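Local coordinates for maltose-binding protein MalE1 (Thermotoga maritima, PDB 6DTU) that binds maltotetraose and, as a solute-binding protein of the maltose-binding type, probably delivers maltodextrins to a membrane transporter, at residues A159-K171 / D181-L195. Numbering follows the deposited sequence.
Sequences APFIFGYGGYVFK and DIGLANEGAIKGVKL
The phenol of Y168 donates from OH to D181 OD1 (2.6 Å), meeting the carboxylate on its syn side with ring and carboxylate planes 65° apart. A water donates to the same OH and accepts from N186 ND2. N186 works in two directions: ND2 gives a hydrogen bond to G166 O (3.2 Å), while OD1 takes A189 N (2.9 Å) almost head-on and so caps the helix beginning at E187. A chi1 of 70°, with CG wedged between the backbone N and carbonyl carbon, folds the amide back over that first turn. Between the strands, K171 N reaches D181 O at 3.0 Å, and G183 N donates to V169 O.

These strands are the central and one outer member of a small three-stranded antiparallel sheet, each attached to a helix; helices 159-164 and 187-195 run roughly antiparallel, at 141°, their axes coming within 7.1 Å of each other. Helix 159-164 ends in a Schellman motif at G166. Close approach rests on glycine: a side chain on G188 or G192 would run into the carbonyls of Y165 and F161.

The Y168 ring lies between G183 CA on one face and the K171 methylene CD on the other; an alanine in place of this tyrosine would probably leave D181 OD1 without its hydroxyl partner and open a gap over G183. Farther along, K191 CG sits squarely over the Y165 ring (3.7 Å from its centroid), and both side chains end on E252, Y165 OH through a hydrogen bond and K191 NZ through a salt bridge. L195 CD2 likewise sits over the centre of one face of the F161 ring, a CH-pi contact, while I162 CG1 packs alongside V193 CG2, whose valine also touches helices 341-352 and 358-374.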
ATOM      1  N   ALA A 159     -10.838  -1.274   3.273  1.00 14.67           N
ATOM      2  CA  ALA A 159     -10.432  -2.099   4.405  1.00 13.95           C
ATOM      3  C   ALA A 159     -10.463  -1.403   5.762  1.00 15.12           C
ATOM      4  O   ALA A 159     -10.839  -2.068   6.740  1.00 17.18           O
ATOM      5  CB  ALA A 159      -9.054  -2.729   4.145  1.00 13.14           C
ATOM      6  N   PRO A 160     -10.069  -0.128   5.922  1.00 14.34           N
ATOM      7  CA  PRO A 160     -10.140   0.460   7.266  1.00 15.42           C
ATOM      8  C   PRO A 160     -11.536   0.384   7.866  1.00 16.69           C
ATOM      9  O   PRO A 160     -11.651   0.192   9.086  1.00 16.29           O
ATOM     10  CB  PRO A 160      -9.681   1.913   7.061  1.00 15.12           C
ATOM     11  CG  PRO A 160      -8.865   1.888   5.814  1.00 16.05           C
ATOM     12  CD  PRO A 160      -9.509   0.833   4.949  1.00 12.85           C
ATOM     13  N   PHE A 161     -12.589   0.479   7.043  1.00 14.79           N
ATOM     14  CA  PHE A 161     -13.959   0.373   7.559  1.00 14.28           C
ATOM     15  C   PHE A 161     -14.304  -1.069   7.895  1.00 18.31           C
ATOM     16  O   PHE A 161     -14.914  -1.357   8.934  1.00 18.11           O
ATOM     17  CB  PHE A 161     -14.976   0.854   6.522  1.00 16.45           C
ATOM     18  CG  PHE A 161     -14.855   2.301   6.124  1.00 17.77           C
ATOM     19  CD1 PHE A 161     -14.167   3.229   6.893  1.00 16.42           C
ATOM     20  CD2 PHE A 161     -15.456   2.729   4.951  1.00 19.95           C
ATOM     21  CE1 PHE A 161     -14.084   4.545   6.493  1.00 19.80           C
ATOM     22  CE2 PHE A 161     -15.376   4.044   4.548  1.00 22.79           C
ATOM     23  CZ  PHE A 161     -14.687   4.958   5.308  1.00 23.07           C
ATOM     24  N   ILE A 162     -13.956  -1.979   6.988  1.00 15.43           N
ATOM     25  CA  ILE A 162     -14.223  -3.402   7.169  1.00 16.84           C
ATOM     26  C   ILE A 162     -13.549  -3.915   8.439  1.00 17.76           C
ATOM     27  O   ILE A 162     -14.172  -4.598   9.263  1.00 17.91           O
ATOM     28  CB  ILE A 162     -13.753  -4.155   5.907  1.00 15.45           C
ATOM     29  CG1 ILE A 162     -14.661  -3.793   4.727  1.00 17.70           C
ATOM     30  CG2 ILE A 162     -13.629  -5.676   6.154  1.00 17.35           C
ATOM     31  CD1 ILE A 162     -14.131  -4.234   3.398  1.00 21.22           C
ATOM     32  N   PHE A 163     -12.252  -3.622   8.599  1.00 15.02           N
ATOM     33  CA  PHE A 163     -11.533  -4.112   9.763  1.00 15.75           C
ATOM     34  C   PHE A 163     -11.925  -3.373  11.030  1.00 16.15           C
ATOM     35  O   PHE A 163     -11.956  -3.975  12.110  1.00 18.61           O
ATOM     36  CB  PHE A 163     -10.026  -4.006   9.537  1.00 15.26           C
ATOM     37  CG  PHE A 163      -9.520  -4.805   8.351  1.00 16.39           C
ATOM     38  CD1 PHE A 163     -10.186  -5.932   7.897  1.00 18.86           C
ATOM     39  CD2 PHE A 163      -8.365  -4.418   7.700  1.00 17.02           C
ATOM     40  CE1 PHE A 163      -9.711  -6.643   6.811  1.00 18.66           C
ATOM     41  CE2 PHE A 163      -7.876  -5.120   6.641  1.00 16.20           C
ATOM     42  CZ  PHE A 163      -8.552  -6.244   6.182  1.00 18.03           C
ATOM     43  N   GLY A 164     -12.233  -2.085  10.928  1.00 18.41           N
ATOM     44  CA  GLY A 164     -12.612  -1.346  12.122  1.00 19.94           C
ATOM     45  C   GLY A 164     -13.809  -1.959  12.823  1.00 16.18           C
ATOM     46  O   GLY A 164     -13.864  -2.010  14.056  1.00 19.19           O
ATOM     47  N   TYR A 165     -14.760  -2.480  12.058  1.00 18.71           N
ATOM     48  CA  TYR A 165     -15.949  -3.061  12.662  1.00 19.44           C
ATOM     49  C   TYR A 165     -15.796  -4.546  12.987  1.00 23.11           C
ATOM     50  O   TYR A 165     -16.734  -5.145  13.521  1.00 28.70           O
ATOM     51  CB  TYR A 165     -17.171  -2.823  11.764  1.00 20.99           C
ATOM     52  CG  TYR A 165     -17.812  -1.458  11.911  1.00 18.37           C
ATOM     53  CD1 TYR A 165     -18.400  -1.078  13.111  1.00 23.61           C
ATOM     54  CD2 TYR A 165     -17.856  -0.564  10.850  1.00 20.66           C
ATOM     55  CE1 TYR A 165     -19.001   0.160  13.258  1.00 23.87           C
ATOM     56  CE2 TYR A 165     -18.458   0.684  10.984  1.00 23.78           C
ATOM     57  CZ  TYR A 165     -19.027   1.035  12.196  1.00 25.22           C
ATOM     58  OH  TYR A 165     -19.624   2.264  12.370  1.00 27.25           O
ATOM     59  N   GLY A 166     -14.651  -5.163  12.681  1.00 21.76           N
ATOM     60  CA  GLY A 166     -14.433  -6.549  13.051  1.00 20.81           C
ATOM     61  C   GLY A 166     -14.338  -7.531  11.906  1.00 18.37           C
ATOM     62  O   GLY A 166     -14.268  -8.741  12.158  1.00 19.92           O
ATOM     63  N   GLY A 167     -14.380  -7.075  10.661  1.00 16.88           N
ATOM     64  CA  GLY A 167     -14.059  -7.956   9.558  1.00 18.44           C
ATOM     65  C   GLY A 167     -12.598  -8.350   9.594  1.00 17.56           C
ATOM     66  O   GLY A 167     -11.794  -7.736  10.285  1.00 18.23           O
ATOM     67  N   TYR A 168     -12.254  -9.411   8.869  1.00 15.87           N
ATOM     68  CA  TYR A 168     -10.857  -9.839   8.770  1.00 17.66           C
ATOM     69  C   TYR A 168     -10.687 -10.630   7.482  1.00 19.25           C
ATOM     70  O   TYR A 168     -11.659 -11.132   6.921  1.00 17.70           O
ATOM     71  CB  TYR A 168     -10.396 -10.633  10.004  1.00 19.24           C
ATOM     72  CG  TYR A 168     -11.238 -11.856  10.321  1.00 21.47           C
ATOM     73  CD1 TYR A 168     -11.007 -13.069   9.681  1.00 19.39           C
ATOM     74  CD2 TYR A 168     -12.257 -11.800  11.262  1.00 20.20           C
ATOM     75  CE1 TYR A 168     -11.778 -14.198   9.967  1.00 19.73           C
ATOM     76  CE2 TYR A 168     -13.024 -12.921  11.549  1.00 18.67           C
ATOM     77  CZ  TYR A 168     -12.784 -14.107  10.899  1.00 18.63           C
ATOM     78  OH  TYR A 168     -13.559 -15.202  11.192  1.00 21.09           O
ATOM     79  N   VAL A 169      -9.442 -10.715   7.001  1.00 16.89           N
ATOM     80  CA  VAL A 169      -9.167 -11.503   5.800  1.00 17.73           C
ATOM     81  C   VAL A 169      -9.136 -12.975   6.187  1.00 18.49           C
ATOM     82  O   VAL A 169     -10.095 -13.711   5.939  1.00 16.96           O
ATOM     83  CB  VAL A 169      -7.861 -11.073   5.097  1.00 17.04           C
ATOM     84  CG1 VAL A 169      -7.688 -11.850   3.776  1.00 15.87           C
ATOM     85  CG2 VAL A 169      -7.868  -9.574   4.847  1.00 19.31           C
ATOM     86  N   PHE A 170      -8.046 -13.402   6.819  1.00 17.73           N
ATOM     87  CA  PHE A 170      -7.882 -14.751   7.328  1.00 19.23           C
ATOM     88  C   PHE A 170      -7.782 -14.654   8.844  1.00 18.48           C
ATOM     89  O   PHE A 170      -7.088 -13.773   9.372  1.00 20.45           O
ATOM     90  CB  PHE A 170      -6.586 -15.369   6.764  1.00 17.48           C
ATOM     91  CG  PHE A 170      -6.519 -15.398   5.243  1.00 18.16           C
ATOM     92  CD1 PHE A 170      -7.538 -15.954   4.504  1.00 17.56           C
ATOM     93  CD2 PHE A 170      -5.422 -14.881   4.569  1.00 21.37           C
ATOM     94  CE1 PHE A 170      -7.475 -15.995   3.110  1.00 17.49           C
ATOM     95  CE2 PHE A 170      -5.354 -14.899   3.171  1.00 19.22           C
ATOM     96  CZ  PHE A 170      -6.375 -15.457   2.441  1.00 17.43           C
ATOM     97  N   LYS A 171      -8.461 -15.559   9.543  1.00 18.22           N
ATOM     98  CA  LYS A 171      -8.508 -15.483  10.995  1.00 19.77           C
ATOM     99  C   LYS A 171      -7.108 -15.611  11.576  1.00 19.11           C
ATOM    100  O   LYS A 171      -6.357 -16.529  11.236  1.00 20.23           O
ATOM    101  CB  LYS A 171      -9.417 -16.582  11.551  1.00 21.32           C
ATOM    102  CG  LYS A 171      -9.647 -16.505  13.065  1.00 22.21           C
ATOM    103  CD  LYS A 171     -10.480 -15.292  13.438  1.00 25.97           C
ATOM    104  CE  LYS A 171     -10.690 -15.209  14.936  1.00 30.24           C
ATOM    105  NZ  LYS A 171     -11.828 -14.313  15.272  1.00 33.46           N
ATOM    106  N   ASP A 181     -10.663 -19.768   7.212  1.00 20.56           N
ATOM    107  CA  ASP A 181     -11.584 -18.978   8.021  1.00 20.46           C
ATOM    108  C   ASP A 181     -11.491 -17.549   7.509  1.00 19.10           C
ATOM    109  O   ASP A 181     -10.608 -16.791   7.908  1.00 19.80           O
ATOM    110  CB  ASP A 181     -11.242 -19.108   9.503  1.00 19.43           C
ATOM    111  CG  ASP A 181     -12.184 -18.320  10.406  1.00 20.28           C
ATOM    112  OD1 ASP A 181     -12.891 -17.410   9.932  1.00 19.49           O
ATOM    113  OD2 ASP A 181     -12.211 -18.610  11.611  1.00 21.49           O
ATOM    114  N   ILE A 182     -12.415 -17.189   6.627  1.00 20.92           N
ATOM    115  CA  ILE A 182     -12.410 -15.888   5.969  1.00 20.28           C
ATOM    116  C   ILE A 182     -13.473 -15.008   6.616  1.00 20.39           C
ATOM    117  O   ILE A 182     -14.607 -15.450   6.822  1.00 20.50           O
ATOM    118  CB  ILE A 182     -12.631 -16.047   4.455  1.00 17.42           C
ATOM    119  CG1 ILE A 182     -11.496 -16.871   3.846  1.00 20.65           C
ATOM    120  CG2 ILE A 182     -12.701 -14.693   3.761  1.00 20.27           C
ATOM    121  CD1 ILE A 182     -11.695 -17.136   2.366  1.00 23.32           C
ATOM    122  N   GLY A 183     -13.111 -13.761   6.954  1.00 16.66           N
ATOM    123  CA  GLY A 183     -14.048 -12.902   7.663  1.00 19.58           C
ATOM    124  C   GLY A 183     -14.510 -11.672   6.906  1.00 17.34           C
ATOM    125  O   GLY A 183     -14.932 -10.670   7.498  1.00 17.99           O
ATOM    126  N   LEU A 184     -14.470 -11.738   5.587  1.00 16.25           N
ATOM    127  CA  LEU A 184     -14.820 -10.594   4.763  1.00 17.23           C
ATOM    128  C   LEU A 184     -16.311 -10.501   4.475  1.00 18.15           C
ATOM    129  O   LEU A 184     -16.721  -9.638   3.692  1.00 17.90           O
ATOM    130  CB  LEU A 184     -14.010 -10.624   3.465  1.00 21.41           C
ATOM    131  CG  LEU A 184     -12.514 -10.514   3.719  1.00 19.35           C
ATOM    132  CD1 LEU A 184     -11.777 -10.777   2.420  1.00 17.07           C
ATOM    133  CD2 LEU A 184     -12.161  -9.145   4.261  1.00 19.10           C
ATOM    134  N   ALA A 185     -17.121 -11.395   5.051  1.00 18.76           N
ATOM    135  CA  ALA A 185     -18.574 -11.280   4.988  1.00 17.76           C
ATOM    136  C   ALA A 185     -19.207 -11.511   6.353  1.00 18.90           C
ATOM    137  O   ALA A 185     -20.388 -11.863   6.425  1.00 18.16           O
ATOM    138  CB  ALA A 185     -19.193 -12.220   3.950  1.00 19.94           C
ATOM    139  N   ASN A 186     -18.444 -11.343   7.431  1.00 20.92           N
ATOM    140  CA  ASN A 186     -19.035 -11.415   8.759  1.00 19.62           C
ATOM    141  C   ASN A 186     -19.800 -10.123   9.045  1.00 21.39           C
ATOM    142  O   ASN A 186     -19.842  -9.205   8.224  1.00 19.68           O
ATOM    143  CB  ASN A 186     -18.003 -11.825   9.817  1.00 18.40           C
ATOM    144  CG  ASN A 186     -16.964 -10.751  10.113  1.00 19.77           C
ATOM    145  OD1 ASN A 186     -17.104  -9.579   9.745  1.00 19.82           O
ATOM    146  ND2 ASN A 186     -15.912 -11.155  10.810  1.00 21.10           N
ATOM    147  N   GLU A 187     -20.427 -10.039  10.214  1.00 24.97           N
ATOM    148  CA  GLU A 187     -21.280  -8.881  10.458  1.00 25.14           C
ATOM    149  C   GLU A 187     -20.477  -7.588  10.542  1.00 21.70           C
ATOM    150  O   GLU A 187     -20.983  -6.523  10.175  1.00 20.80           O
ATOM    151  CB  GLU A 187     -22.188  -9.108  11.671  1.00 30.76           C
ATOM    152  CG  GLU A 187     -23.175 -10.271  11.496  1.00 34.66           C
ATOM    153  CD  GLU A 187     -24.073 -10.140  10.263  1.00 38.27           C
ATOM    154  OE1 GLU A 187     -24.695  -9.068  10.064  1.00 41.18           O
ATOM    155  OE2 GLU A 187     -24.160 -11.121   9.489  1.00 39.68           O
ATOM    156  N   GLY A 188     -19.219  -7.659  10.973  1.00 22.89           N
ATOM    157  CA  GLY A 188     -18.387  -6.471  10.967  1.00 20.83           C
ATOM    158  C   GLY A 188     -18.056  -6.006   9.565  1.00 19.95           C
ATOM    159  O   GLY A 188     -18.086  -4.807   9.279  1.00 20.71           O
ATOM    160  N   ALA A 189     -17.712  -6.941   8.674  1.00 18.51           N
ATOM    161  CA  ALA A 189     -17.443  -6.556   7.298  1.00 16.42           C
ATOM    162  C   ALA A 189     -18.672  -5.919   6.681  1.00 16.97           C
ATOM    163  O   ALA A 189     -18.576  -4.924   5.952  1.00 18.51           O
ATOM    164  CB  ALA A 189     -17.038  -7.786   6.487  1.00 16.70           C
ATOM    165  N   ILE A 190     -19.843  -6.479   6.985  1.00 16.24           N
ATOM    166  CA  ILE A 190     -21.087  -5.954   6.441  1.00 20.07           C
ATOM    167  C   ILE A 190     -21.341  -4.545   6.943  1.00 19.06           C
ATOM    168  O   ILE A 190     -21.710  -3.659   6.168  1.00 19.40           O
ATOM    169  CB  ILE A 190     -22.245  -6.911   6.759  1.00 19.71           C
ATOM    170  CG1 ILE A 190     -22.082  -8.182   5.929  1.00 18.66           C
ATOM    171  CG2 ILE A 190     -23.591  -6.226   6.508  1.00 19.82           C
ATOM    172  CD1 ILE A 190     -23.020  -9.325   6.321  1.00 21.59           C
ATOM    173  N   LYS A 191     -21.105  -4.304   8.237  1.00 20.45           N
ATOM    174  CA  LYS A 191     -21.302  -2.966   8.785  1.00 18.72           C
ATOM    175  C   LYS A 191     -20.324  -1.967   8.170  1.00 19.60           C
ATOM    176  O   LYS A 191     -20.691  -0.820   7.875  1.00 17.96           O
ATOM    177  CB  LYS A 191     -21.146  -3.008  10.307  1.00 21.15           C
ATOM    178  CG  LYS A 191     -21.642  -1.756  11.010  1.00 28.11           C
ATOM    179  CD  LYS A 191     -21.921  -2.020  12.486  1.00 28.43           C
ATOM    180  CE  LYS A 191     -22.653  -0.834  13.122  1.00 31.28           C
ATOM    181  NZ  LYS A 191     -22.511  -0.865  14.604  1.00 35.45           N
ATOM    182  N   GLY A 192     -19.086  -2.402   7.930  1.00 18.68           N
ATOM    183  CA  GLY A 192     -18.108  -1.524   7.307  1.00 17.77           C
ATOM    184  C   GLY A 192     -18.446  -1.186   5.868  1.00 17.21           C
ATOM    185  O   GLY A 192     -18.277  -0.046   5.431  1.00 19.96           O
ATOM    186  N   VAL A 193     -18.900  -2.174   5.096  1.00 18.77           N
ATOM    187  CA  VAL A 193     -19.284  -1.881   3.717  1.00 16.41           C
ATOM    188  C   VAL A 193     -20.604  -1.117   3.678  1.00 18.55           C
ATOM    189  O   VAL A 193     -20.863  -0.355   2.738  1.00 18.10           O
ATOM    190  CB  VAL A 193     -19.300  -3.184   2.895  1.00 17.74           C
ATOM    191  CG1 VAL A 193     -19.735  -2.936   1.459  1.00 20.16           C
ATOM    192  CG2 VAL A 193     -17.900  -3.825   2.887  1.00 15.83           C
ATOM    193  N   LYS A 194     -21.445  -1.283   4.699  1.00 19.56           N
ATOM    194  CA  LYS A 194     -22.639  -0.447   4.786  1.00 18.65           C
ATOM    195  C   LYS A 194     -22.286   1.008   5.042  1.00 17.61           C
ATOM    196  O   LYS A 194     -23.026   1.898   4.611  1.00 17.92           O
ATOM    197  CB  LYS A 194     -23.613  -0.986   5.832  1.00 19.91           C
ATOM    198  CG  LYS A 194     -24.367  -2.214   5.351  1.00 21.57           C
ATOM    199  CD  LYS A 194     -25.446  -2.586   6.349  1.00 20.88           C
ATOM    200  CE  LYS A 194     -26.262  -3.779   5.862  1.00 23.94           C
ATOM    201  NZ  LYS A 194     -26.728  -3.628   4.454  1.00 28.87           N
ATOM    202  N   LEU A 195     -21.170   1.273   5.741  1.00 17.20           N
ATOM    203  CA  LEU A 195     -20.680   2.644   5.843  1.00 18.48           C
ATOM    204  C   LEU A 195     -20.247   3.174   4.474  1.00 20.23           C
ATOM    205  O   LEU A 195     -20.598   4.301   4.108  1.00 21.14           O
ATOM    206  CB  LEU A 195     -19.552   2.726   6.873  1.00 20.72           C
ATOM    207  CG  LEU A 195     -18.868   4.090   7.047  1.00 23.00           C
ATOM    208  CD1 LEU A 195     -19.866   5.110   7.564  1.00 22.86           C
ATOM    209  CD2 LEU A 195     -17.643   4.003   7.958  1.00 24.26           C
TER
HETATM  210  O   HOH W   1     -15.986 -14.413  10.920  1.00 30.73           O